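PDB 4JWH: tRNA (guanine(9)-N1)-methyltransferase from Schizosaccharomyces pombe, which transfers a methyl group from S-adenosyl-L-methionine to N1 of guanosine 9 in cytoplasmic tRNA, forming N(1)-methylguanosine. Local coordinates for residues R136-P141 and I260-L265. Sequence-based numbering, arbitrary orientation.
Sequences RTALHP and ILSLWL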
ATOM      1  N   ARG A 136      -6.776  -8.533   6.962  1.00 21.32           N
ATOM      2  CA  ARG A 136      -7.357  -9.374   8.013  1.00 23.57           C
ATOM      3  C   ARG A 136      -7.734 -10.788   7.546  1.00 23.43           C
ATOM      4  O   ARG A 136      -7.565 -11.755   8.300  1.00 22.78           O
ATOM      5  CB  ARG A 136      -8.582  -8.679   8.645  1.00 24.30           C
ATOM      6  CG  ARG A 136      -9.061  -9.347   9.962  1.00 29.38           C
ATOM      7  CD  ARG A 136      -7.990  -9.255  11.110  1.00 37.60           C
ATOM      8  NE  ARG A 136      -7.961  -7.915  11.686  1.00 39.99           N
ATOM      9  CZ  ARG A 136      -8.782  -7.500  12.650  1.00 40.41           C
ATOM     10  NH1 ARG A 136      -9.671  -8.335  13.183  1.00 40.89           N
ATOM     11  NH2 ARG A 136      -8.718  -6.246  13.076  1.00 39.40           N
ATOM     12  N   THR A 137      -8.250 -10.888   6.313  1.00 23.09           N
ATOM     13  CA  THR A 137      -8.718 -12.146   5.757  1.00 23.67           C
ATOM     14  C   THR A 137      -7.620 -12.833   4.931  1.00 24.16           C
ATOM     15  O   THR A 137      -7.838 -13.922   4.391  1.00 25.11           O
ATOM     16  CB  THR A 137      -9.988 -11.948   4.865  1.00 23.90           C
ATOM     17  OG1 THR A 137      -9.706 -11.019   3.811  1.00 23.57           O
ATOM     18  CG2 THR A 137     -11.175 -11.461   5.676  1.00 24.03           C
ATOM     19  N   ALA A 138      -6.446 -12.199   4.827  1.00 23.41           N
ATOM     20  CA  ALA A 138      -5.399 -12.692   3.937  1.00 22.68           C
ATOM     21  C   ALA A 138      -4.832 -14.023   4.451  1.00 22.92           C
ATOM     22  O   ALA A 138      -4.797 -14.262   5.672  1.00 23.04           O
ATOM     23  CB  ALA A 138      -4.289 -11.670   3.818  1.00 22.37           C
ATOM     24  N   LEU A 139      -4.391 -14.876   3.543  1.00 21.92           N
ATOM     25  CA  LEU A 139      -3.737 -16.111   3.952  1.00 23.20           C
ATOM     26  C   LEU A 139      -2.426 -15.800   4.705  1.00 23.01           C
ATOM     27  O   LEU A 139      -2.069 -16.500   5.658  1.00 23.72           O
ATOM     28  CB  LEU A 139      -3.496 -17.041   2.756  1.00 23.26           C
ATOM     29  CG  LEU A 139      -2.965 -18.455   3.067  1.00 24.38           C
ATOM     30  CD1 LEU A 139      -4.033 -19.262   3.828  1.00 25.27           C
ATOM     31  CD2 LEU A 139      -2.483 -19.210   1.825  1.00 22.98           C
ATOM     32  N   HIS A 140      -1.743 -14.727   4.302  1.00 22.73           N
ATOM     33  CA  HIS A 140      -0.533 -14.259   4.979  1.00 22.53           C
ATOM     34  C   HIS A 140      -0.608 -12.786   5.369  1.00 21.94           C
ATOM     35  O   HIS A 140      -0.096 -11.938   4.653  1.00 22.21           O
ATOM     36  CB  HIS A 140       0.712 -14.500   4.092  1.00 22.91           C
ATOM     37  CG  HIS A 140       0.830 -15.905   3.605  1.00 24.07           C
ATOM     38  ND1 HIS A 140       1.129 -16.959   4.445  1.00 26.63           N
ATOM     39  CD2 HIS A 140       0.631 -16.443   2.382  1.00 25.99           C
ATOM     40  CE1 HIS A 140       1.139 -18.079   3.748  1.00 25.65           C
ATOM     41  NE2 HIS A 140       0.846 -17.792   2.496  1.00 26.26           N
ATOM     42  N   PRO A 141      -1.242 -12.469   6.510  1.00 22.17           N
ATOM     43  CA  PRO A 141      -1.320 -11.067   6.866  1.00 22.43           C
ATOM     44  C   PRO A 141       0.068 -10.501   7.103  1.00 22.81           C
ATOM     45  O   PRO A 141       0.939 -11.204   7.577  1.00 22.64           O
ATOM     46  CB  PRO A 141      -2.096 -11.053   8.192  1.00 22.70           C
ATOM     47  CG  PRO A 141      -2.473 -12.436   8.479  1.00 22.45           C
ATOM     48  CD  PRO A 141      -2.031 -13.338   7.402  1.00 21.21           C
ATOM     49  N   ILE A 260      -3.319  -6.641  -4.460  1.00 16.53           N
ATOM     50  CA  ILE A 260      -2.481  -7.416  -5.373  1.00 16.19           C
ATOM     51  C   ILE A 260      -1.248  -7.993  -4.649  1.00 16.36           C
ATOM     52  O   ILE A 260      -0.929  -9.167  -4.814  1.00 15.93           O
ATOM     53  CB  ILE A 260      -2.088  -6.580  -6.608  1.00 17.05           C
ATOM     54  CG1 ILE A 260      -3.298  -6.435  -7.572  1.00 15.23           C
ATOM     55  CG2 ILE A 260      -0.801  -7.131  -7.309  1.00 17.69           C
ATOM     56  CD1 ILE A 260      -3.081  -5.204  -8.461  1.00 15.78           C
ATOM     57  N   LEU A 261      -0.570  -7.172  -3.847  1.00 16.04           N
ATOM     58  CA  LEU A 261       0.596  -7.637  -3.073  1.00 16.43           C
ATOM     59  C   LEU A 261       0.211  -8.802  -2.186  1.00 16.10           C
ATOM     60  O   LEU A 261       0.896  -9.818  -2.163  1.00 16.75           O
ATOM     61  CB  LEU A 261       1.187  -6.516  -2.222  1.00 16.65           C
ATOM     62  CG  LEU A 261       1.628  -5.263  -2.999  1.00 18.56           C
ATOM     63  CD1 LEU A 261       2.097  -4.202  -1.977  1.00 20.47           C
ATOM     64  CD2 LEU A 261       2.769  -5.635  -3.961  1.00 19.34           C
ATOM     65  N   SER A 262      -0.894  -8.656  -1.477  1.00 16.54           N
ATOM     66  CA  SER A 262      -1.357  -9.637  -0.521  1.00 17.39           C
ATOM     67  C   SER A 262      -1.698 -10.954  -1.220  1.00 18.48           C
ATOM     68  O   SER A 262      -1.354 -12.053  -0.738  1.00 17.46           O
ATOM     69  CB  SER A 262      -2.568  -9.051   0.226  1.00 18.49           C
ATOM     70  OG  SER A 262      -3.047  -9.929   1.231  1.00 18.55           O
ATOM     71  N   LEU A 263      -2.319 -10.850  -2.393  1.00 18.72           N
ATOM     72  CA  LEU A 263      -2.641 -12.043  -3.163  1.00 19.97           C
ATOM     73  C   LEU A 263      -1.405 -12.723  -3.751  1.00 19.93           C
ATOM     74  O   LEU A 263      -1.359 -13.953  -3.916  1.00 19.78           O
ATOM     75  CB  LEU A 263      -3.692 -11.743  -4.226  1.00 20.12           C
ATOM     76  CG  LEU A 263      -5.104 -11.557  -3.618  1.00 23.09           C
ATOM     77  CD1 LEU A 263      -6.143 -11.125  -4.677  1.00 22.76           C
ATOM     78  CD2 LEU A 263      -5.587 -12.776  -2.903  1.00 21.17           C
ATOM     79  N   TRP A 264      -0.382 -11.937  -4.053  1.00 20.84           N
ATOM     80  CA  TRP A 264       0.856 -12.528  -4.500  1.00 20.68           C
ATOM     81  C   TRP A 264       1.450 -13.391  -3.385  1.00 21.34           C
ATOM     82  O   TRP A 264       1.936 -14.487  -3.651  1.00 21.35           O
ATOM     83  CB  TRP A 264       1.881 -11.495  -4.981  1.00 20.53           C
ATOM     84  CG  TRP A 264       3.048 -12.211  -5.643  1.00 22.17           C
ATOM     85  CD1 TRP A 264       3.139 -12.594  -6.942  1.00 21.71           C
ATOM     86  CD2 TRP A 264       4.261 -12.658  -5.002  1.00 22.00           C
ATOM     87  NE1 TRP A 264       4.338 -13.259  -7.165  1.00 22.48           N
ATOM     88  CE2 TRP A 264       5.047 -13.301  -5.990  1.00 23.69           C
ATOM     89  CE3 TRP A 264       4.753 -12.574  -3.689  1.00 21.10           C
ATOM     90  CZ2 TRP A 264       6.304 -13.869  -5.706  1.00 22.27           C
ATOM     91  CZ3 TRP A 264       5.993 -13.134  -3.402  1.00 23.00           C
ATOM     92  CH2 TRP A 264       6.761 -13.771  -4.409  1.00 22.36           C
ATOM     93  N   LEU A 265       1.429 -12.904  -2.148  1.00 21.68           N
ATOM     94  CA  LEU A 265       1.884 -13.736  -1.026  1.00 22.66           C
ATOM     95  C   LEU A 265       1.195 -15.105  -1.034  1.00 23.48           C
ATOM     96  O   LEU A 265       1.850 -16.144  -0.889  1.00 23.62           O
ATOM     97  CB  LEU A 265       1.689 -13.021   0.307  1.00 21.92           C
ATOM     98  CG  LEU A 265       2.510 -11.741   0.412  1.00 23.30           C
ATOM     99  CD1 LEU A 265       2.185 -10.991   1.686  1.00 25.14           C
ATOM    100  CD2 LEU A 265       4.027 -12.033   0.292  1.00 19.76           C
TER
HETATM  101  O   HOH W   1      -1.588  -9.523   3.475  1.00 23.18           O
HETATM  102  O   HOH W   2      -1.962 -13.588   1.715  1.00 28.38           O
HETATM  103  O   HOH W   3       0.647 -19.089  -0.006  1.00 36.87           O
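Three ordered waters join His140 to Ser262 and Leu265, linking the turn between helix 118-137 and strand 143-147 to helix 254-267. Two of them grip the His140 backbone. One water donates to His140 O and accepts from Ser262 OG at 2.7 Å; the hydroxyl is placed for this by lying anti to its own backbone N (chi1 -177°). The second accepts from His140 N at 2.8 Å and donates to Ser262 O, so that one serine serves both waters, through its hydroxyl and its carbonyl. A third lies in the imidazole plane at the ring edge, 2.8 Å from His140 NE2, and donates a weak bond to Leu265 O. The other ring nitrogen, ND1, is hydrogen-bonded to Val100 O; with partners on both nitrogens, rotation of the imidazole should be restricted.

Direct touching is slight. Ala138 CB sits 3.4 Å from Ser262 OG, and His140 CD2 approaches Leu265 O obliquely at 3.5 Å. Alongside, His140 CB and Leu265 CB are 4.2 Å apart. Leu265 CD1 reaches to 3.9 Å from His140 O.

The polar link between turn and helix in this SPOUT-clan domain thus runs through water, which satisfies both His140 backbone polar atoms, while the direct contacts are largely van der Waals.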